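Local coordinates for malonyl CoA-acyl carrier protein transacylase (Burkholderia pseudomallei 1710b, PDB 3EZO) that probably transfers the malonyl group from malonyl-CoA to holo acyl carrier protein, releasing CoA, at residues 236-241 with 250-255. Residues are numbered along the deposited sequence; the frame is centred on the assembly and turned at random.
Sequences NNIDVA and KDALVR
A bidentate Asp239-Arg255 salt bridge beside a small apolar contact of Ile238 with Ala252 ties the loop after strand 233-234 to helix 246-256, the next helix in the chain. Arg255 meets the carboxylate end-on: NH1 bonds OD1 of Asp239 at 3.0 Å and NH2 bonds OD2 of Asp239 at 2.8 Å, both nearly straight. Each oxygen is met on its syn side, somewhat out of the carboxylate plane but nearly in that of the guanidinium, and the two planes lie only 15° apart. One helical turn back, Asp251 holds the same guanidinium at another edge, its OD2 2.7 Å from Arg255 NE. Gripped by two carboxylates in its plane, the group is fixed in rotation, and its positive charge probably eases the mutual repulsion of the two aspartates.

Beside the bridge, Ile238 crosses the arginine chain at about a right angle. With CG1 anti to the backbone N (chi1 -166°), that branch comes obliquely to Arg255 NH1 and CD1 runs on to Arg255 O, while CG2 rests 3.9 Å from Ala252 CB. A water links Ile238 N to Ala252 O. Asn236 lays its amide ND2 3.4 Å from Ala252 CB; its OD1 accepts Asp239 N and Ala241 N from opposite faces of the amide plane, bracing the turn that presents Asp239.

The next residue, Asn237, bonds Ser98 N through OD1 and Gly96 O through ND2. The Asn236 bond to Asp239 N is an Asx motif, here shaping a loop beside the predicted active-site pair Ser98 and His207, where the Gly96-Ser98-Gly100 GxSxG sequence is consistent with the nucleophile elbow of the acyl transferase domain.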
loop_
_atom_site.group_PDB
_atom_site.type_symbol
_atom_site.label_atom_id
_atom_site.label_comp_id
_atom_site.label_asym_id
_atom_site.label_seq_id
_atom_site.Cartn_x
_atom_site.Cartn_y
_atom_site.Cartn_z
ATOM N N ASN A 236 0.301 0.158 -11.786
ATOM C CA ASN A 236 -0.083 1.183 -10.799
ATOM C C ASN A 236 -1.506 1.048 -10.287
ATOM O O ASN A 236 -2.394 0.478 -10.944
ATOM C CB ASN A 236 0.283 2.622 -11.259
ATOM C CG ASN A 236 -0.427 3.076 -12.537
ATOM O OD1 ASN A 236 -1.575 2.758 -12.773
ATOM N ND2 ASN A 236 0.274 3.848 -13.342
ATOM N N ASN A 237 -1.720 1.557 -9.083
ATOM C CA ASN A 237 -2.997 1.454 -8.403
ATOM C C ASN A 237 -4.077 2.274 -9.100
ATOM O O ASN A 237 -5.221 1.886 -9.145
ATOM C CB ASN A 237 -2.889 2.001 -6.989
ATOM C CG ASN A 237 -2.085 1.131 -6.041
ATOM O OD1 ASN A 237 -1.732 1.587 -4.955
ATOM N ND2 ASN A 237 -1.845 -0.108 -6.395
ATOM N N ILE A 238 -3.709 3.445 -9.566
ATOM C CA ILE A 238 -4.688 4.448 -10.055
ATOM C C ILE A 238 -5.253 4.062 -11.427
ATOM O O ILE A 238 -6.469 4.101 -11.630
ATOM C CB ILE A 238 -4.097 5.868 -10.039
ATOM C CG1 ILE A 238 -5.211 6.936 -10.211
ATOM C CG2 ILE A 238 -2.977 6.041 -11.089
ATOM C CD1 ILE A 238 -6.056 7.210 -8.986
ATOM N N ASP A 239 -4.396 3.619 -12.338
ATOM C CA ASP A 239 -4.803 3.369 -13.687
ATOM C C ASP A 239 -4.733 1.886 -14.087
ATOM O O ASP A 239 -5.187 1.518 -15.156
ATOM C CB ASP A 239 -3.934 4.175 -14.632
ATOM C CG ASP A 239 -4.110 5.678 -14.488
ATOM O OD1 ASP A 239 -5.135 6.160 -13.952
ATOM O OD2 ASP A 239 -3.191 6.397 -14.941
ATOM N N VAL A 240 -4.211 1.021 -13.217
ATOM C CA VAL A 240 -3.903 -0.343 -13.604
ATOM C C VAL A 240 -3.063 -0.370 -14.899
ATOM O O VAL A 240 -3.278 -1.200 -15.780
ATOM C CB VAL A 240 -5.183 -1.191 -13.722
ATOM C CG1 VAL A 240 -4.858 -2.642 -13.619
ATOM C CG2 VAL A 240 -6.240 -0.765 -12.632
ATOM N N ALA A 241 -2.082 0.529 -14.983
ATOM C CA ALA A 241 -1.242 0.681 -16.157
ATOM C C ALA A 241 0.191 0.394 -15.777
ATOM O O ALA A 241 0.629 0.675 -14.651
ATOM C CB ALA A 241 -1.336 2.125 -16.706
ATOM N N LYS A 250 5.477 9.505 -11.841
ATOM C CA LYS A 250 5.207 10.588 -10.927
ATOM C C LYS A 250 3.731 10.972 -10.917
ATOM O O LYS A 250 3.138 11.094 -9.835
ATOM C CB LYS A 250 6.026 11.830 -11.276
ATOM C CG LYS A 250 7.529 11.681 -11.153
ATOM C CD LYS A 250 8.251 13.043 -11.284
ATOM C CE LYS A 250 9.763 12.865 -11.193
ATOM N NZ LYS A 250 10.480 14.131 -11.323
ATOM N N ASP A 251 3.135 11.161 -12.104
ATOM C CA ASP A 251 1.750 11.589 -12.157
ATOM C C ASP A 251 0.792 10.543 -11.554
ATOM O O ASP A 251 -0.188 10.890 -10.867
ATOM C CB ASP A 251 1.307 11.920 -13.588
ATOM C CG ASP A 251 -0.087 12.501 -13.606
ATOM O OD1 ASP A 251 -0.295 13.586 -13.018
ATOM O OD2 ASP A 251 -0.974 11.809 -14.132
ATOM N N ALA A 252 1.105 9.268 -11.794
ATOM C CA ALA A 252 0.338 8.176 -11.204
ATOM C C ALA A 252 0.464 8.205 -9.683
ATOM O O ALA A 252 -0.500 7.938 -8.975
ATOM C CB ALA A 252 0.762 6.840 -11.775
ATOM N N LEU A 253 1.635 8.551 -9.165
ATOM C CA LEU A 253 1.774 8.710 -7.705
ATOM C C LEU A 253 0.991 9.913 -7.165
ATOM O O LEU A 253 0.430 9.831 -6.072
ATOM C CB LEU A 253 3.242 8.789 -7.264
ATOM C CG LEU A 253 4.079 7.524 -7.465
ATOM C CD1 LEU A 253 5.551 7.840 -7.056
ATOM C CD2 LEU A 253 3.506 6.318 -6.728
ATOM N N VAL A 254 0.981 11.016 -7.918
ATOM C CA VAL A 254 0.241 12.250 -7.537
ATOM C C VAL A 254 -1.252 11.939 -7.438
ATOM O O VAL A 254 -1.905 12.220 -6.401
ATOM C CB VAL A 254 0.535 13.412 -8.543
ATOM C CG1 VAL A 254 -0.481 14.576 -8.425
ATOM C CG2 VAL A 254 1.984 13.915 -8.407
ATOM N N ARG A 255 -1.799 11.304 -8.485
ATOM C CA ARG A 255 -3.228 11.035 -8.543
ATOM C C ARG A 255 -3.612 9.928 -7.585
ATOM O O ARG A 255 -4.762 9.890 -7.060
ATOM C CB ARG A 255 -3.675 10.744 -9.977
ATOM C CG ARG A 255 -3.715 12.004 -10.853
ATOM C CD ARG A 255 -4.225 11.747 -12.290
ATOM N NE ARG A 255 -3.302 10.893 -13.023
ATOM C CZ ARG A 255 -3.497 9.615 -13.335
ATOM N NH1 ARG A 255 -4.617 9.012 -13.025
ATOM N NH2 ARG A 255 -2.532 8.934 -13.983
HETATM O O HOH W 1 -0.973 4.821 -8.814
#